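Local coordinates for protein fiber (Murine adenovirus 2, PDB 5NBH) that forms the distal part of the trimeric viral fibre, binds N-acetylglucosamine and probably attaches the virus to host cells, at residues T127-G141 against N208-P222. Numbering follows the deposited sequence. Where two conformers were deposited one is given.
Sequences TNATGTQTWELQFDG and NFYITLKSTTSGCKP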
# COMPACT_ATOMS: atom_id res chain seq x y z
N THR A 127 20.84 -2.76 21.76
CA THR A 127 21.06 -2.72 23.20
C THR A 127 19.75 -2.83 23.96
O THR A 127 18.79 -2.07 23.72
CB THR A 127 21.78 -1.39 23.59
OG1 THR A 127 22.99 -1.26 22.83
CG2 THR A 127 22.13 -1.38 25.06
N ASN A 128 19.70 -3.76 24.92
CA ASN A 128 18.55 -3.82 25.81
C ASN A 128 18.36 -2.51 26.54
O ASN A 128 19.33 -1.90 26.99
CB ASN A 128 18.70 -4.93 26.83
CG ASN A 128 18.69 -6.30 26.19
OD1 ASN A 128 19.69 -6.71 25.61
ND2 ASN A 128 17.57 -6.99 26.28
N ALA A 129 17.12 -2.07 26.67
CA ALA A 129 16.84 -0.78 27.27
C ALA A 129 15.49 -0.75 27.92
O ALA A 129 14.56 -1.45 27.51
CB ALA A 129 16.92 0.31 26.22
N THR A 130 15.41 0.05 28.98
CA THR A 130 14.19 0.33 29.66
C THR A 130 14.03 1.85 29.61
O THR A 130 14.84 2.61 30.19
CB THR A 130 14.22 -0.18 31.11
OG1 THR A 130 14.39 -1.60 31.09
CG2 THR A 130 12.95 0.15 31.83
N GLY A 131 13.01 2.29 28.89
CA GLY A 131 12.76 3.70 28.68
C GLY A 131 12.27 3.92 27.27
O GLY A 131 11.74 3.02 26.67
N THR A 132 12.44 5.14 26.78
CA THR A 132 11.91 5.52 25.46
C THR A 132 13.06 5.94 24.59
O THR A 132 13.84 6.81 25.00
CB THR A 132 10.88 6.63 25.58
OG1 THR A 132 9.74 6.14 26.33
CG2 THR A 132 10.41 7.12 24.20
N GLN A 133 13.20 5.33 23.40
CA GLN A 133 14.29 5.68 22.46
C GLN A 133 13.76 6.64 21.41
O GLN A 133 12.59 6.54 21.02
CB GLN A 133 14.87 4.45 21.73
CG GLN A 133 15.38 3.35 22.65
CD GLN A 133 14.26 2.46 23.19
OE1 GLN A 133 13.37 2.07 22.45
NE2 GLN A 133 14.33 2.12 24.48
N THR A 134 14.62 7.53 20.94
CA THR A 134 14.24 8.52 19.94
C THR A 134 15.06 8.26 18.70
O THR A 134 16.29 8.31 18.76
CB THR A 134 14.44 9.99 20.43
OG1 THR A 134 13.58 10.25 21.55
CG2 THR A 134 14.06 10.96 19.35
N TRP A 135 14.38 7.96 17.59
CA TRP A 135 15.01 7.67 16.32
C TRP A 135 14.60 8.81 15.41
O TRP A 135 13.39 9.00 15.19
CB TRP A 135 14.55 6.33 15.74
CG TRP A 135 14.58 5.19 16.74
CD1 TRP A 135 13.50 4.61 17.34
CD2 TRP A 135 15.74 4.56 17.32
NE1 TRP A 135 13.91 3.65 18.21
CE2 TRP A 135 15.28 3.59 18.22
CE3 TRP A 135 17.13 4.72 17.14
CZ2 TRP A 135 16.15 2.77 18.94
CZ3 TRP A 135 18.01 3.91 17.89
CH2 TRP A 135 17.52 2.96 18.77
N GLU A 136 15.56 9.54 14.87
CA GLU A 136 15.27 10.76 14.11
C GLU A 136 15.75 10.58 12.70
O GLU A 136 16.93 10.26 12.49
CB GLU A 136 15.95 11.97 14.76
CG GLU A 136 15.60 13.33 14.17
CD GLU A 136 16.33 14.46 14.90
OE1 GLU A 136 15.74 15.13 15.77
OE2 GLU A 136 17.49 14.68 14.56
N LEU A 137 14.86 10.74 11.72
CA LEU A 137 15.23 10.81 10.29
C LEU A 137 15.08 12.23 9.77
O LEU A 137 14.05 12.83 9.95
CB LEU A 137 14.32 9.89 9.45
CG LEU A 137 14.30 8.42 9.87
CD1 LEU A 137 13.20 7.64 9.13
CD2 LEU A 137 15.67 7.83 9.64
N GLN A 138 16.12 12.74 9.13
CA GLN A 138 16.16 14.09 8.60
C GLN A 138 16.23 14.01 7.07
O GLN A 138 16.98 13.19 6.55
CB GLN A 138 17.42 14.79 9.11
CG GLN A 138 17.54 16.26 8.80
CD GLN A 138 18.86 16.83 9.27
OE1 GLN A 138 19.18 17.96 8.94
NE2 GLN A 138 19.62 16.06 10.03
N PHE A 139 15.48 14.87 6.41
CA PHE A 139 15.43 14.94 4.97
C PHE A 139 15.53 16.40 4.57
O PHE A 139 14.89 17.28 5.18
CB PHE A 139 14.10 14.39 4.44
CG PHE A 139 13.81 12.99 4.87
CD1 PHE A 139 13.16 12.75 6.08
CD2 PHE A 139 14.14 11.91 4.06
CE1 PHE A 139 12.89 11.46 6.48
CE2 PHE A 139 13.87 10.61 4.46
CZ PHE A 139 13.24 10.38 5.68
N ASP A 140 16.23 16.66 3.47
CA ASP A 140 16.27 18.02 2.93
C ASP A 140 14.86 18.57 2.72
O ASP A 140 14.04 17.94 2.08
CB ASP A 140 17.10 18.05 1.64
CG ASP A 140 17.35 19.48 1.17
OD1 ASP A 140 16.41 20.12 0.67
OD2 ASP A 140 18.48 19.96 1.37
N GLY A 141 14.57 19.75 3.25
CA GLY A 141 13.22 20.28 3.23
C GLY A 141 12.69 20.72 1.88
O GLY A 141 11.49 20.94 1.76
N ASN A 208 14.44 21.82 7.24
CA ASN A 208 14.47 20.38 6.90
C ASN A 208 13.26 19.63 7.50
O ASN A 208 12.60 20.11 8.40
CB ASN A 208 15.77 19.75 7.33
CG ASN A 208 16.94 20.13 6.45
OD1 ASN A 208 16.76 20.50 5.27
ND2 ASN A 208 18.11 20.10 7.02
N PHE A 209 12.96 18.48 6.90
CA PHE A 209 11.80 17.63 7.26
C PHE A 209 12.31 16.52 8.16
O PHE A 209 13.28 15.90 7.84
CB PHE A 209 11.21 17.04 5.96
CG PHE A 209 10.24 15.91 6.17
CD1 PHE A 209 9.22 16.01 7.08
CD2 PHE A 209 10.30 14.77 5.37
CE1 PHE A 209 8.31 14.99 7.26
CE2 PHE A 209 9.38 13.74 5.51
CZ PHE A 209 8.40 13.84 6.46
N TYR A 210 11.67 16.35 9.32
CA TYR A 210 11.98 15.35 10.30
C TYR A 210 10.83 14.37 10.50
O TYR A 210 9.67 14.76 10.66
CB TYR A 210 12.27 15.99 11.66
CG TYR A 210 13.53 16.82 11.73
CD1 TYR A 210 13.61 18.05 11.06
CD2 TYR A 210 14.59 16.41 12.49
CE1 TYR A 210 14.76 18.81 11.11
CE2 TYR A 210 15.76 17.18 12.58
CZ TYR A 210 15.84 18.39 11.88
OH TYR A 210 16.98 19.16 11.99
N ILE A 211 11.17 13.09 10.48
CA ILE A 211 10.32 12.02 11.00
C ILE A 211 10.99 11.57 12.27
O ILE A 211 12.14 11.06 12.25
CB ILE A 211 10.14 10.83 10.02
CG1 ILE A 211 9.50 11.32 8.75
CG2 ILE A 211 9.37 9.69 10.66
CD1 ILE A 211 9.24 10.26 7.70
N THR A 212 10.28 11.73 13.38
CA THR A 212 10.83 11.37 14.70
C THR A 212 9.99 10.26 15.27
O THR A 212 8.77 10.41 15.37
CB THR A 212 10.85 12.59 15.63
OG1 THR A 212 11.51 13.69 14.96
CG2 THR A 212 11.58 12.29 16.91
N LEU A 213 10.64 9.13 15.55
CA LEU A 213 9.99 7.97 16.15
C LEU A 213 10.42 7.77 17.58
O LEU A 213 11.59 7.90 17.89
CB LEU A 213 10.32 6.71 15.35
CG LEU A 213 10.16 6.84 13.82
CD1 LEU A 213 10.68 5.58 13.18
CD2 LEU A 213 8.71 7.06 13.42
N LYS A 214 9.48 7.46 18.47
CA LYS A 214 9.86 7.16 19.85
C LYS A 214 9.27 5.84 20.31
O LYS A 214 8.05 5.72 20.48
CB LYS A 214 9.48 8.30 20.79
CG LYS A 214 10.15 9.61 20.49
CD LYS A 214 9.69 10.73 21.44
CE LYS A 214 10.29 12.04 20.97
NZ LYS A 214 10.10 13.20 21.90
N SER A 215 10.14 4.85 20.48
CA SER A 215 9.74 3.53 20.92
C SER A 215 9.91 3.40 22.44
O SER A 215 10.91 3.88 23.01
CB SER A 215 10.59 2.47 20.23
OG SER A 215 11.98 2.73 20.28
N THR A 216 8.98 2.71 23.08
CA THR A 216 9.05 2.54 24.55
C THR A 216 9.24 1.06 24.85
O THR A 216 8.48 0.22 24.37
CB THR A 216 7.82 3.10 25.22
OG1 THR A 216 7.82 4.51 25.02
CG2 THR A 216 7.81 2.81 26.71
N THR A 217 10.31 0.74 25.59
CA THR A 217 10.66 -0.66 25.91
C THR A 217 10.83 -0.86 27.44
O THR A 217 11.05 0.10 28.17
CB THR A 217 11.92 -1.12 25.16
OG1 THR A 217 13.07 -0.37 25.59
CG2 THR A 217 11.73 -0.93 23.66
N SER A 218 10.66 -2.10 27.89
CA SER A 218 10.99 -2.52 29.26
C SER A 218 11.86 -3.76 29.18
O SER A 218 11.36 -4.85 28.90
CB SER A 218 9.73 -2.85 30.05
OG SER A 218 8.75 -1.86 29.86
N GLY A 219 13.16 -3.59 29.34
CA GLY A 219 14.06 -4.72 29.45
C GLY A 219 14.65 -5.22 28.15
O GLY A 219 15.75 -5.76 28.16
N CYS A 220 13.97 -4.98 27.04
CA CYS A 220 14.31 -5.58 25.76
C CYS A 220 14.98 -4.62 24.80
O CYS A 220 14.98 -3.40 24.98
CB CYS A 220 13.05 -6.20 25.12
SG CYS A 220 11.68 -5.07 24.83
N LYS A 221 15.55 -5.20 23.77
CA LYS A 221 16.08 -4.47 22.64
C LYS A 221 14.92 -3.93 21.82
O LYS A 221 13.96 -4.62 21.62
CB LYS A 221 16.91 -5.38 21.76
CG LYS A 221 18.13 -5.98 22.45
CD LYS A 221 18.98 -6.73 21.45
CE LYS A 221 20.25 -7.27 22.06
NZ LYS A 221 20.02 -8.55 22.75
N PRO A 222 15.04 -2.70 21.30
CA PRO A 222 14.00 -2.18 20.42
C PRO A 222 14.14 -2.79 19.03
O PRO A 222 14.96 -2.37 18.23
CB PRO A 222 14.21 -0.65 20.48
CG PRO A 222 15.65 -0.49 20.85
CD PRO A 222 16.06 -1.70 21.65
O HOH W 1 17.74 -9.70 25.06
O HOH W 2 13.36 12.76 22.14
O HOH W 3 13.11 15.55 16.11
O HOH W 4 17.85 22.09 3.52
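W135 and L213 sit opposite each other as a hydrogen-bonded pair near the middle of an antiparallel ladder. The ladder joins strand 131-140, at the edge of its sheet, to strand 208-217. W135 N gives a nearly straight bond to L213 O, and L213 N returns one to W135 O. The W135 side chain can be followed outward. CB meets L213 CB at 4.3 Å. CG lies anti to the carbonyl carbon (chi1 -48°), and W135 CD1 passes 3.8 Å from both L213 O and S215 OG. W135 NE1 donates to S215 OG over 3.0 Å, with S215 OG slightly out of the ring plane. This satisfies the buried indole N-H and helps set the rotation of the ring. W135 CE2 is 4.0 Å from S215 OG. Farther round the edge, W135 CZ2 touches P222 CG at 3.8 Å. Q133 CB lies over one face, offset toward the rim.

L137, I211, F139 and F209 continue this buried side. The F139 and F209 rings meet obliquely, F139 CD1 lying 3.6 Å from F209 CD2. Strands 83-96 and 103-113 of the other sheet pack against it. On the other side, the E136 carboxylate stands at the edge of the Y210 ring, nearly perpendicular to it, and is salt-bridged to R205. T132 OG1 and T216 OG1 share a 2.8 Å hydrogen bond. At the end of the ladder T217 OG1 donates to A129 O, and past it N128 ND2 reaches G219 O over 2.9 Å.

T130, T132 and Q133, with N97 and E102, bind N-acetylglucosamine; the sugar is absent from this chain. The facing antiparallel sheets form the beta-sandwich of an adenovirus fibre head.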